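Local atomic coordinates of histidine-rich glycoprotein (Oryctolagus cuniculus, PDB entry 4CCV), a protein that circulates in plasma as an adapter glycoprotein, binding heme, heparin, heparan sulfate, plasminogen and divalent metal ions, and is implicated in regulating coagulation, fibrinolysis and angiogenesis. Residues 54-59 against 79-84. Sequence-based numbering, arbitrary orientation.
Sequences YYVDFS and ADLSFD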
# COMPACT_ATOMS: atom_id res chain seq x y z
N TYR A 54 -9.20 -5.54 -6.04
CA TYR A 54 -8.21 -4.55 -6.52
C TYR A 54 -7.02 -4.65 -5.64
O TYR A 54 -7.16 -4.65 -4.43
CB TYR A 54 -8.72 -3.09 -6.45
CG TYR A 54 -9.85 -2.81 -7.40
CD1 TYR A 54 -11.15 -3.12 -7.05
CD2 TYR A 54 -9.62 -2.27 -8.66
CE1 TYR A 54 -12.20 -2.89 -7.91
CE2 TYR A 54 -10.66 -2.05 -9.55
CZ TYR A 54 -11.96 -2.34 -9.15
OH TYR A 54 -13.04 -2.16 -9.98
N TYR A 55 -5.84 -4.75 -6.25
CA TYR A 55 -4.57 -4.87 -5.54
C TYR A 55 -3.87 -3.56 -5.76
O TYR A 55 -3.51 -3.19 -6.90
CB TYR A 55 -3.75 -6.08 -6.02
CG TYR A 55 -4.50 -7.39 -5.75
CD1 TYR A 55 -4.40 -8.04 -4.52
CD2 TYR A 55 -5.31 -7.96 -6.71
CE1 TYR A 55 -5.09 -9.24 -4.29
CE2 TYR A 55 -6.02 -9.15 -6.47
CZ TYR A 55 -5.88 -9.79 -5.26
OH TYR A 55 -6.62 -10.96 -5.00
N VAL A 56 -3.84 -2.77 -4.70
CA VAL A 56 -3.33 -1.41 -4.77
C VAL A 56 -1.93 -1.47 -4.21
O VAL A 56 -1.80 -1.71 -3.02
CB VAL A 56 -4.16 -0.46 -3.92
CG1 VAL A 56 -3.60 0.96 -4.00
CG2 VAL A 56 -5.60 -0.45 -4.41
N ASP A 57 -0.92 -1.23 -5.06
CA ASP A 57 0.51 -1.31 -4.69
C ASP A 57 0.96 0.12 -4.50
O ASP A 57 0.78 0.93 -5.40
CB ASP A 57 1.39 -1.94 -5.79
CG ASP A 57 1.05 -3.41 -6.06
OD1 ASP A 57 0.52 -4.01 -5.13
OD2 ASP A 57 1.26 -3.96 -7.17
N PHE A 58 1.49 0.42 -3.33
CA PHE A 58 1.82 1.79 -2.95
C PHE A 58 3.12 1.89 -2.17
O PHE A 58 3.52 0.91 -1.51
CB PHE A 58 0.63 2.53 -2.28
CG PHE A 58 0.17 1.97 -0.99
CD1 PHE A 58 -0.76 0.94 -0.96
CD2 PHE A 58 0.60 2.50 0.21
CE1 PHE A 58 -1.25 0.48 0.25
CE2 PHE A 58 0.14 2.01 1.42
CZ PHE A 58 -0.83 1.02 1.43
N SER A 59 3.81 3.04 -2.31
CA SER A 59 5.01 3.30 -1.55
C SER A 59 4.61 4.06 -0.31
O SER A 59 3.58 4.75 -0.32
CB SER A 59 6.05 4.09 -2.35
OG SER A 59 5.45 5.10 -3.09
N ALA A 79 -2.40 -3.51 -0.74
CA ALA A 79 -3.71 -3.65 -0.17
C ALA A 79 -4.60 -4.39 -1.14
O ALA A 79 -4.82 -3.98 -2.28
CB ALA A 79 -4.32 -2.29 0.18
N ASP A 80 -5.20 -5.44 -0.64
CA ASP A 80 -6.12 -6.22 -1.43
C ASP A 80 -7.51 -5.76 -1.02
O ASP A 80 -7.96 -6.11 0.07
CB ASP A 80 -5.96 -7.71 -1.16
CG ASP A 80 -7.14 -8.56 -1.70
OD1 ASP A 80 -8.03 -8.05 -2.47
OD2 ASP A 80 -7.21 -9.73 -1.32
N LEU A 81 -8.22 -5.06 -1.90
CA LEU A 81 -9.60 -4.62 -1.58
C LEU A 81 -10.60 -5.53 -2.32
O LEU A 81 -10.55 -5.69 -3.54
CB LEU A 81 -9.84 -3.19 -2.03
CG LEU A 81 -8.69 -2.21 -1.72
CD1 LEU A 81 -8.71 -0.95 -2.61
CD2 LEU A 81 -8.74 -1.81 -0.30
N SER A 82 -11.45 -6.17 -1.54
CA SER A 82 -12.40 -7.10 -2.08
C SER A 82 -13.80 -6.49 -2.08
O SER A 82 -14.31 -6.07 -1.03
CB SER A 82 -12.37 -8.38 -1.25
OG SER A 82 -13.21 -9.31 -1.83
N PHE A 83 -14.39 -6.43 -3.25
CA PHE A 83 -15.67 -5.78 -3.45
C PHE A 83 -16.75 -6.74 -3.93
O PHE A 83 -16.55 -7.60 -4.80
CB PHE A 83 -15.61 -4.62 -4.48
CG PHE A 83 -14.85 -3.43 -4.00
CD1 PHE A 83 -15.49 -2.41 -3.30
CD2 PHE A 83 -13.46 -3.33 -4.24
CE1 PHE A 83 -14.77 -1.32 -2.84
CE2 PHE A 83 -12.75 -2.24 -3.78
CZ PHE A 83 -13.41 -1.23 -3.10
N ASP A 84 -17.94 -6.51 -3.39
CA ASP A 84 -19.15 -7.06 -3.95
C ASP A 84 -19.16 -6.74 -5.45
O ASP A 84 -18.86 -5.61 -5.84
CB ASP A 84 -20.32 -6.36 -3.29
CG ASP A 84 -21.63 -6.97 -3.66
OD1 ASP A 84 -21.95 -7.04 -4.86
OD2 ASP A 84 -22.33 -7.37 -2.72
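Tyr54 and Leu81 face each other as a hydrogen-bonded antiparallel pair, Tyr54 N reaching Leu81 O and Leu81 N reaching Tyr54 O, both at 2.8 Å. Val56 and Ala79 repeat this pair of backbone hydrogen bonds two residues along, and between them Tyr55 and Asp80 form a non-hydrogen-bonded pair. On the face carrying Tyr54, Val56, Ala79 and Leu81 the contact is apolar. Val56 CG2 meets Leu81 CD1 at 3.6 Å, and Phe58 turns an edge to the methyl of Ala79, CE1 to CB 4.1 Å. Tyr54 CD1 touches Phe83 CD2 at 3.6 Å, the ring planes 82° apart but the approach oblique, without a regular stack. On the opposite face Tyr55 and Asp80 lie side by side, Tyr55 CE1 to Asp80 CG 3.4 Å, their ring and carboxylate planes 32° apart. With CG anti to the backbone N (chi1 166°), the carboxylate runs alongside the ring, and a hydrogen bond from Asn53 ND2 to OD1 probably steadies it. Phe14 meets the Tyr54 ring and touches Val56, while Leu90 and Pro93 pack on Phe83. In this second cystatin (N2) domain, whose fold packs an antiparallel sheet against helix 15-27, strand 51-62 is central and hairpin partner 73-84 adjoins outermost strand 95-104.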